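Local coordinates for protein farnesyl diphosphate synthase (Rhodobacter capsulatus, PDB 3M0G) that probably condenses farnesyl diphosphate with isopentenyl diphosphate to form geranylgeranyl diphosphate, a magnesium-dependent step of isoprenoid and carotenoid biosynthesis, at residues 16-21 and 70-75; 23-28 and 32-37; 77-82 and 112-117; 85-90 and 151-156. One frame throughout, in Å; residues are numbered along the deposited sequence.

Interaction 1: residues 16-21 and 70-75; sequences TAMAAA and VEALHA. Unlike the reference sequence in segment 16-21: Thr16 (reference Ala).
Met18 and Ala72 mark the closest backbone approach of two helical segments, with 8.3 Å between their CA atoms. Residues 16-21 belong to helix 3-23 and residues 70-75 to helix 60-81, and both segments keep regular helical hydrogen bonding, as in the bond from Ala75 N to Glu71 O. No hydrogen bond passes between them, and the space between the backbones is spanned essentially by one long side chain. Met18, present as selenomethionine, leaves its helix with CG anti to the backbone N (chi1 -177°) and then bends at both chi2 and chi3, which brings the terminal methyl down onto the opposing helix. Met18 CE lies 3.5 Å from Glu71 CB and 3.6 Å from Ala72 N, so the methyl rests where the backbone passes from one residue to the next. The methyl of Ala72 is a looser neighbour, with 4.4 Å between Met18 CE and Ala72 CB. The Met18 and Glu71 side chains cross at about a right angle, and only the aliphatic root of the glutamate is used. Beyond CB the Glu71 chain folds away from the methionine, and its buried carboxylate is satisfied by a salt bridge from OE1 to Arg43 and by the amide of Ala46 on OE2. Ala17 and Met18 also pack on Leu68, while Leu73 faces helices 104-121 and 168-194. This is buried helix-to-helix packing in the all-helical isoprenyl diphosphate synthase fold, joining the N-terminal helix to the helix that leads into the first aspartate-rich motif.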
# COMPACT_ATOMS: atom_id res chain seq x y z
N THR B 16 -9.53 8.47 -18.70
CA THR B 16 -10.00 9.79 -18.34
C THR B 16 -10.12 9.92 -16.83
O THR B 16 -9.64 10.90 -16.24
CB THR B 16 -11.40 10.09 -18.98
OG1 THR B 16 -11.36 9.80 -20.38
CG2 THR B 16 -11.80 11.55 -18.79
N ALA B 17 -10.75 8.93 -16.21
CA ALA B 17 -10.98 8.92 -14.78
C ALA B 17 -9.66 8.89 -14.00
O ALA B 17 -9.50 9.64 -13.05
CB ALA B 17 -11.87 7.74 -14.39
N MSE B 18 -8.73 8.03 -14.43
CA MSE B 18 -7.42 7.92 -13.77
C MSE B 18 -6.64 9.23 -13.81
O MSE B 18 -6.11 9.67 -12.79
CB MSE B 18 -6.59 6.80 -14.37
CG MSE B 18 -5.25 6.62 -13.66
SE MSE B 18 -5.51 5.80 -11.94
CE MSE B 18 -5.68 3.94 -12.53
N ALA B 19 -6.56 9.83 -15.00
CA ALA B 19 -5.96 11.16 -15.18
C ALA B 19 -6.48 12.12 -14.11
O ALA B 19 -5.70 12.70 -13.36
CB ALA B 19 -6.29 11.71 -16.57
N ALA B 20 -7.81 12.26 -14.05
CA ALA B 20 -8.46 13.14 -13.07
C ALA B 20 -8.09 12.81 -11.62
O ALA B 20 -7.77 13.71 -10.84
CB ALA B 20 -10.00 13.12 -13.27
N ALA B 21 -8.12 11.52 -11.26
CA ALA B 21 -7.85 11.06 -9.90
C ALA B 21 -6.47 11.50 -9.42
O ALA B 21 -6.31 12.01 -8.31
CB ALA B 21 -7.98 9.54 -9.80
N VAL B 70 -7.76 -1.07 -8.77
CA VAL B 70 -7.02 -2.22 -9.28
C VAL B 70 -6.02 -1.85 -10.36
O VAL B 70 -4.94 -2.43 -10.42
CB VAL B 70 -7.93 -3.47 -9.68
CG1 VAL B 70 -8.71 -3.26 -10.97
CG2 VAL B 70 -7.11 -4.74 -9.76
N GLU B 71 -6.36 -0.87 -11.19
CA GLU B 71 -5.40 -0.36 -12.18
C GLU B 71 -4.25 0.39 -11.52
O GLU B 71 -3.08 0.25 -11.91
CB GLU B 71 -6.11 0.52 -13.21
CG GLU B 71 -6.96 -0.26 -14.18
CD GLU B 71 -6.14 -1.20 -15.07
OE1 GLU B 71 -5.10 -0.77 -15.61
OE2 GLU B 71 -6.56 -2.37 -15.23
N ALA B 72 -4.58 1.17 -10.49
CA ALA B 72 -3.55 1.81 -9.66
C ALA B 72 -2.60 0.79 -9.03
O ALA B 72 -1.39 0.98 -9.05
CB ALA B 72 -4.20 2.68 -8.58
N LEU B 73 -3.16 -0.27 -8.45
CA LEU B 73 -2.36 -1.28 -7.78
C LEU B 73 -1.48 -1.98 -8.83
O LEU B 73 -0.29 -2.23 -8.60
CB LEU B 73 -3.27 -2.28 -7.00
CG LEU B 73 -2.76 -3.14 -5.81
CD1 LEU B 73 -1.61 -4.02 -6.22
CD2 LEU B 73 -2.38 -2.30 -4.56
N HIS B 74 -2.06 -2.29 -9.99
CA HIS B 74 -1.29 -2.95 -11.06
C HIS B 74 -0.15 -2.06 -11.52
O HIS B 74 1.00 -2.54 -11.70
CB HIS B 74 -2.20 -3.30 -12.24
CG HIS B 74 -1.49 -4.03 -13.34
ND1 HIS B 74 -1.47 -3.57 -14.64
CD2 HIS B 74 -0.79 -5.18 -13.34
CE1 HIS B 74 -0.79 -4.41 -15.39
NE2 HIS B 74 -0.35 -5.39 -14.62
N ALA B 75 -0.44 -0.77 -11.66
CA ALA B 75 0.53 0.20 -12.18
C ALA B 75 1.75 0.26 -11.27
O ALA B 75 2.89 0.24 -11.73
CB ALA B 75 -0.08 1.57 -12.31

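Interaction 2: residues 23-28 and 32-37; sequences GRLPAG and DAMAYA
Asp32, in the first turn of helix 29-37, meets Gly28 at the N-cap position through backbone and side chain alike. Asp32 N donates to Gly28 O at 3.0 Å in a nearly straight bond (174°). Gly28 O also sits over the face of the Asp32 carboxylate, 3.1 Å from Asp32 CG; both groups are acceptors, so no bond joins them. With CG anti to its own carbonyl carbon (chi1 -54°), Asp32 instead turns OD1 to a water that donates to it at 2.9 Å and accepts from Gly28 N. The water thus bridges the N-cap residue and the first turn of the helix, where a negative carboxylate is likely to be favoured by the helix dipole. Without the carboxylate, as with an alanine here, the water on Gly28 N would probably lose its acceptor and be free to shift. Two residues on, on a different side of the helix, Met34, a selenomethionine, crosses Leu25 at about a right angle, with 3.7 Å from Met34 CE to Leu25 CD1. Ala146 of the second subunit packs on both. Tyr36 leaves the helix on a side away from Met34, and its OH bonds to Pro96 O while its ring meets Trp102 edge-to-face.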
# COMPACT_ATOMS: atom_id res chain seq x y z
N GLY B 23 -4.69 13.83 -10.91
CA GLY B 23 -4.62 15.27 -11.14
C GLY B 23 -4.80 16.13 -9.90
O GLY B 23 -4.22 17.21 -9.81
N ARG B 24 -5.60 15.65 -8.95
CA ARG B 24 -5.87 16.44 -7.75
C ARG B 24 -4.77 16.35 -6.69
O ARG B 24 -4.76 17.12 -5.73
CB ARG B 24 -7.27 16.16 -7.18
CG ARG B 24 -7.56 14.72 -6.81
CD ARG B 24 -9.06 14.46 -6.86
NE ARG B 24 -9.47 13.97 -8.17
CZ ARG B 24 -10.59 13.29 -8.42
NH1 ARG B 24 -11.44 13.02 -7.44
NH2 ARG B 24 -10.85 12.89 -9.66
N LEU B 25 -3.83 15.42 -6.88
CA LEU B 25 -2.63 15.34 -6.04
C LEU B 25 -1.73 16.57 -6.27
O LEU B 25 -1.82 17.20 -7.32
CB LEU B 25 -1.88 14.04 -6.33
CG LEU B 25 -2.69 12.72 -6.22
CD1 LEU B 25 -1.84 11.52 -6.65
CD2 LEU B 25 -3.27 12.49 -4.82
N PRO B 26 -0.89 16.95 -5.27
CA PRO B 26 -0.04 18.12 -5.52
C PRO B 26 0.92 17.93 -6.70
O PRO B 26 1.35 16.80 -6.98
CB PRO B 26 0.72 18.31 -4.20
CG PRO B 26 0.40 17.14 -3.35
CD PRO B 26 -0.86 16.52 -3.86
N ALA B 27 1.24 19.03 -7.38
CA ALA B 27 2.14 19.03 -8.54
C ALA B 27 3.54 18.54 -8.18
O ALA B 27 3.95 18.62 -7.02
CB ALA B 27 2.21 20.43 -9.16
N GLY B 28 4.27 18.05 -9.18
CA GLY B 28 5.66 17.64 -8.99
C GLY B 28 6.06 16.40 -9.77
O GLY B 28 5.22 15.78 -10.43
N ASP B 32 3.72 13.49 -11.77
CA ASP B 32 4.00 13.18 -13.19
C ASP B 32 4.38 11.72 -13.41
O ASP B 32 3.91 11.08 -14.36
CB ASP B 32 5.12 14.07 -13.72
CG ASP B 32 4.86 15.54 -13.50
OD1 ASP B 32 3.68 15.95 -13.51
OD2 ASP B 32 5.84 16.28 -13.33
N ALA B 33 5.25 11.21 -12.54
CA ALA B 33 5.67 9.82 -12.59
C ALA B 33 4.49 8.87 -12.40
O ALA B 33 4.34 7.89 -13.15
CB ALA B 33 6.77 9.56 -11.54
N MSE B 34 3.65 9.16 -11.41
CA MSE B 34 2.45 8.35 -11.14
C MSE B 34 1.52 8.40 -12.35
O MSE B 34 1.05 7.37 -12.83
CB MSE B 34 1.70 8.87 -9.90
CG MSE B 34 2.52 8.85 -8.62
SE MSE B 34 1.61 9.70 -7.12
CE MSE B 34 0.13 8.43 -6.94
N ALA B 35 1.25 9.61 -12.83
CA ALA B 35 0.38 9.83 -13.98
C ALA B 35 0.88 9.03 -15.19
O ALA B 35 0.09 8.35 -15.88
CB ALA B 35 0.29 11.32 -14.31
N TYR B 36 2.19 9.08 -15.41
CA TYR B 36 2.85 8.37 -16.52
C TYR B 36 2.69 6.85 -16.37
O TYR B 36 2.38 6.16 -17.34
CB TYR B 36 4.33 8.77 -16.55
CG TYR B 36 5.17 8.18 -17.66
CD1 TYR B 36 5.25 8.80 -18.91
CD2 TYR B 36 5.93 7.02 -17.45
CE1 TYR B 36 6.01 8.27 -19.93
CE2 TYR B 36 6.71 6.47 -18.47
CZ TYR B 36 6.74 7.11 -19.70
OH TYR B 36 7.51 6.59 -20.70
N ALA B 37 2.86 6.35 -15.15
CA ALA B 37 2.81 4.90 -14.87
C ALA B 37 1.41 4.34 -15.02
O ALA B 37 1.23 3.20 -15.44
CB ALA B 37 3.32 4.62 -13.49
O HOH W 1 3.00 18.22 -11.82

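Interaction 3: residues 77-82 and 112-117; sequences SLVHDD and DALQTL
His80 and Asp112 bury the most surface in this contact, the imidazole edge pointing at the start of segment 112-117. His80 CE1 lies 3.3 Å from Asp112 OD1, which sits in the plane of the ring, while the carboxylate is turned 88° from that plane. No hydrogen bond links the two within the chain; the approach is that of a polarised C-H to an oxygen. The first torsion of His80 sets CG anti to the carbonyl carbon (chi1 -70°), sending the ring across the gap between the helices. There NE2 bonds to Val108 O and ND1 to Asp112 OD2 of the second subunit, a bond repeated in reverse by this chain's Asp112 OD2 and the partner's His80. Beside this polar pair, Leu114 adds apolar packing, its CD1 4.2 Å from Val79 CG2. A phenylalanine in place of His80 could fill similar space, but would probably leave Val108 O and the partner's Asp112 carboxylate without their buried mates. Helices 60-81 and 104-121 are thus joined at the dimer interface. With a carbonyl oxygen at one ring nitrogen and a carboxylate at the other, and an oxygen of this chain's own Asp112 carboxylate near CE1, the surroundings would tend to favour a protonated imidazole.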
# COMPACT_ATOMS: atom_id res chain seq x y z
N SER B 77 2.88 -2.00 -9.25
CA SER B 77 3.60 -3.26 -9.27
C SER B 77 4.60 -3.28 -10.42
O SER B 77 5.75 -3.64 -10.24
CB SER B 77 2.62 -4.44 -9.35
OG SER B 77 2.19 -4.67 -10.68
N LEU B 78 4.16 -2.84 -11.59
CA LEU B 78 5.02 -2.66 -12.76
C LEU B 78 6.11 -1.61 -12.54
O LEU B 78 7.26 -1.80 -12.94
CB LEU B 78 4.14 -2.26 -13.95
CG LEU B 78 3.01 -3.25 -14.30
CD1 LEU B 78 2.09 -2.55 -15.27
CD2 LEU B 78 3.52 -4.59 -14.84
N VAL B 79 5.77 -0.49 -11.90
CA VAL B 79 6.76 0.58 -11.70
C VAL B 79 7.97 -0.02 -10.97
O VAL B 79 9.12 0.19 -11.38
CB VAL B 79 6.17 1.80 -10.93
CG1 VAL B 79 7.24 2.81 -10.60
CG2 VAL B 79 5.11 2.48 -11.74
N HIS B 80 7.71 -0.78 -9.91
CA HIS B 80 8.79 -1.42 -9.16
C HIS B 80 9.45 -2.59 -9.89
O HIS B 80 10.66 -2.79 -9.79
CB HIS B 80 8.29 -1.88 -7.77
CG HIS B 80 8.01 -0.75 -6.82
ND1 HIS B 80 7.48 -0.95 -5.56
CD2 HIS B 80 8.19 0.59 -6.95
CE1 HIS B 80 7.34 0.22 -4.96
NE2 HIS B 80 7.76 1.17 -5.78
N ASP B 81 8.65 -3.40 -10.59
CA ASP B 81 9.16 -4.62 -11.21
C ASP B 81 10.16 -4.34 -12.31
O ASP B 81 11.11 -5.10 -12.50
CB ASP B 81 8.02 -5.50 -11.72
CG ASP B 81 7.26 -6.15 -10.59
OD1 ASP B 81 7.76 -6.15 -9.44
OD2 ASP B 81 6.15 -6.65 -10.85
N ASP B 82 9.96 -3.21 -12.99
CA ASP B 82 10.86 -2.73 -14.04
C ASP B 82 12.21 -2.26 -13.51
O ASP B 82 13.16 -2.14 -14.28
CB ASP B 82 10.21 -1.60 -14.85
CG ASP B 82 9.01 -2.06 -15.62
OD1 ASP B 82 8.84 -3.30 -15.78
OD2 ASP B 82 8.20 -1.21 -16.05
N ASP B 112 5.12 3.47 -4.54
CA ASP B 112 4.65 3.54 -3.16
C ASP B 112 3.32 4.32 -3.09
O ASP B 112 2.36 3.88 -2.44
CB ASP B 112 5.70 4.12 -2.22
CG ASP B 112 6.84 3.16 -1.92
OD1 ASP B 112 6.78 1.93 -2.22
OD2 ASP B 112 7.83 3.64 -1.34
N ALA B 113 3.26 5.45 -3.78
CA ALA B 113 2.07 6.31 -3.71
C ALA B 113 0.95 5.79 -4.59
O ALA B 113 -0.23 6.09 -4.36
CB ALA B 113 2.44 7.76 -4.07
N LEU B 114 1.29 5.00 -5.61
CA LEU B 114 0.25 4.40 -6.41
C LEU B 114 -0.45 3.30 -5.62
O LEU B 114 -1.64 3.10 -5.79
CB LEU B 114 0.78 3.89 -7.74
CG LEU B 114 0.93 4.99 -8.80
CD1 LEU B 114 1.89 4.49 -9.88
CD2 LEU B 114 -0.43 5.35 -9.40
N GLN B 115 0.29 2.60 -4.76
CA GLN B 115 -0.36 1.58 -3.90
C GLN B 115 -1.25 2.24 -2.85
O GLN B 115 -2.36 1.74 -2.56
CB GLN B 115 0.66 0.64 -3.23
CG GLN B 115 -0.02 -0.19 -2.11
CD GLN B 115 0.82 -1.31 -1.53
OE1 GLN B 115 0.28 -2.20 -0.85
NE2 GLN B 115 2.12 -1.29 -1.80
N THR B 116 -0.79 3.37 -2.32
CA THR B 116 -1.57 4.18 -1.39
C THR B 116 -2.81 4.74 -2.08
O THR B 116 -3.89 4.76 -1.51
CB THR B 116 -0.73 5.37 -0.82
OG1 THR B 116 0.50 4.89 -0.29
CG2 THR B 116 -1.50 6.05 0.30
N LEU B 117 -2.65 5.20 -3.32
CA LEU B 117 -3.79 5.68 -4.11
C LEU B 117 -4.86 4.61 -4.31
O LEU B 117 -6.08 4.92 -4.18
CB LEU B 117 -3.33 6.25 -5.47
CG LEU B 117 -4.38 7.02 -6.29
CD1 LEU B 117 -4.85 8.29 -5.55
CD2 LEU B 117 -3.79 7.43 -7.64

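Interaction 4: residues 85-90 and 151-156; sequences CMDNDD and YGQALD
Met86 and Gln153 supply the apolar part of this contact. The selenomethionine Met86 folds at chi2 (-90°) and again at chi3, bringing its methyl to the glutamine, with Met86 CE 3.5 Å from Gln153 CG. The exact position of this methyl is doubtful, because it crowds Asp81 implausibly closely. Gln153 comes to meet it with CG anti to the backbone N (chi1 -168°). The polar part is looser, and no hydrogen bond spans the two segments. Asp87 OD1 and Gln153 OE1, both acceptors, stay 4.2 Å apart. At longer range two like charges come within 6.2 Å, Asp87 OD1 and Asp156 OD2; the latter carboxylate is probably offset by its salt bridge from OD1 to Lys240. Asp87, together with Asp81 and Asp82, forms the DDxxxxD pattern of the first aspartate-rich motif, which in this family binds magnesium and the allylic diphosphate; these residues are likely to do so here. Residues 85-90 lie in the loop between helix 60-81 and strand 91-92, against helix 149-159, where Met86 and Asp87 also touch Ile157, while Gln153 packs on Lys178 of helix 168-194 and on Leu109 of the second subunit.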
# COMPACT_ATOMS: atom_id res chain seq x y z
N CYS B 85 17.15 -3.69 -9.99
CA CYS B 85 17.34 -4.79 -9.05
C CYS B 85 16.25 -5.85 -9.17
O CYS B 85 16.33 -6.91 -8.57
CB CYS B 85 17.42 -4.27 -7.61
SG CYS B 85 15.89 -3.55 -7.04
N MSE B 86 15.22 -5.55 -9.95
CA MSE B 86 14.13 -6.48 -10.19
C MSE B 86 14.27 -7.02 -11.61
O MSE B 86 15.24 -7.72 -11.92
CB MSE B 86 12.78 -5.78 -9.96
CG MSE B 86 12.57 -5.27 -8.52
SE MSE B 86 11.71 -6.63 -7.39
CE MSE B 86 10.07 -6.67 -8.32
N ASP B 87 13.33 -6.68 -12.48
CA ASP B 87 13.35 -7.15 -13.86
C ASP B 87 14.24 -6.33 -14.79
O ASP B 87 14.60 -6.82 -15.87
CB ASP B 87 11.93 -7.20 -14.44
CG ASP B 87 11.02 -8.13 -13.68
OD1 ASP B 87 11.49 -8.89 -12.80
OD2 ASP B 87 9.81 -8.08 -13.97
N ASN B 88 14.58 -5.11 -14.38
CA ASN B 88 15.55 -4.28 -15.10
C ASN B 88 15.13 -4.02 -16.57
O ASN B 88 15.88 -4.31 -17.50
CB ASN B 88 16.97 -4.92 -14.97
CG ASN B 88 18.10 -3.99 -15.43
OD1 ASN B 88 19.21 -4.46 -15.69
ND2 ASN B 88 17.83 -2.70 -15.53
N ASP B 89 13.93 -3.47 -16.75
CA ASP B 89 13.38 -3.17 -18.07
C ASP B 89 13.55 -1.68 -18.40
O ASP B 89 13.16 -0.83 -17.60
CB ASP B 89 11.89 -3.56 -18.15
CG ASP B 89 11.64 -5.01 -17.75
OD1 ASP B 89 12.35 -5.90 -18.27
OD2 ASP B 89 10.74 -5.28 -16.92
N ASP B 90 14.13 -1.38 -19.55
CA ASP B 90 14.33 0.01 -19.99
C ASP B 90 13.04 0.52 -20.61
O ASP B 90 12.74 1.71 -20.55
CB ASP B 90 15.45 0.10 -21.04
CG ASP B 90 16.83 -0.19 -20.46
OD1 ASP B 90 17.01 -0.17 -19.23
OD2 ASP B 90 17.76 -0.42 -21.27
N TYR B 151 4.17 -11.74 -2.69
CA TYR B 151 4.70 -13.09 -2.43
C TYR B 151 5.10 -13.77 -3.75
O TYR B 151 6.18 -14.32 -3.85
CB TYR B 151 3.69 -13.91 -1.63
CG TYR B 151 4.03 -15.38 -1.34
CD1 TYR B 151 5.23 -15.75 -0.70
CD2 TYR B 151 3.13 -16.39 -1.68
CE1 TYR B 151 5.50 -17.10 -0.41
CE2 TYR B 151 3.39 -17.72 -1.40
CZ TYR B 151 4.57 -18.07 -0.78
OH TYR B 151 4.81 -19.39 -0.52
N GLY B 152 4.26 -13.72 -4.77
CA GLY B 152 4.61 -14.38 -6.03
C GLY B 152 5.70 -13.63 -6.79
O GLY B 152 6.42 -14.25 -7.58
N GLN B 153 5.86 -12.33 -6.53
CA GLN B 153 6.97 -11.57 -7.15
C GLN B 153 8.27 -12.02 -6.52
O GLN B 153 9.25 -12.20 -7.21
CB GLN B 153 6.86 -10.06 -6.94
CG GLN B 153 7.83 -9.27 -7.84
CD GLN B 153 7.73 -9.62 -9.34
OE1 GLN B 153 8.67 -10.13 -9.94
NE2 GLN B 153 6.57 -9.34 -9.94
N ALA B 154 8.23 -12.20 -5.22
CA ALA B 154 9.38 -12.68 -4.45
C ALA B 154 9.78 -14.09 -4.86
O ALA B 154 10.98 -14.42 -4.92
CB ALA B 154 9.06 -12.62 -2.98
N LEU B 155 8.80 -14.96 -5.07
CA LEU B 155 9.08 -16.29 -5.59
C LEU B 155 9.71 -16.23 -6.99
O LEU B 155 10.62 -17.01 -7.31
CB LEU B 155 7.82 -17.16 -5.61
CG LEU B 155 7.28 -17.60 -4.24
CD1 LEU B 155 5.84 -18.07 -4.40
CD2 LEU B 155 8.13 -18.67 -3.56
N ASP B 156 9.24 -15.29 -7.81
CA ASP B 156 9.69 -15.14 -9.19
C ASP B 156 11.08 -14.52 -9.30
O ASP B 156 11.84 -14.89 -10.19
CB ASP B 156 8.69 -14.36 -10.02
CG ASP B 156 8.77 -14.70 -11.51
OD1 ASP B 156 9.53 -15.62 -11.90
OD2 ASP B 156 8.05 -14.05 -12.31

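Overall arrangement
From the N terminus, interaction 1 ties helix 3-23 to helix 60-81 and closes a long loop, within which interaction 2 is nested where the loop after helix 3-23 leads into helix 29-37. Interaction 3 opens only after interaction 1 has closed, returning helix 104-121 to the end of helix 60-81, and interaction 4 begins inside that loop and ends beyond it, so the two cross. The first three contacts touch one another: Ala37 packs on Ala75, Val79 and Leu114, and Ala72 lies against Leu114. Interactions 3 and 4 meet through backbone bonds between Asp81 and Asp87 and between Asp82 and Asp89. Interactions 2, 3 and 4 also reach the second subunit.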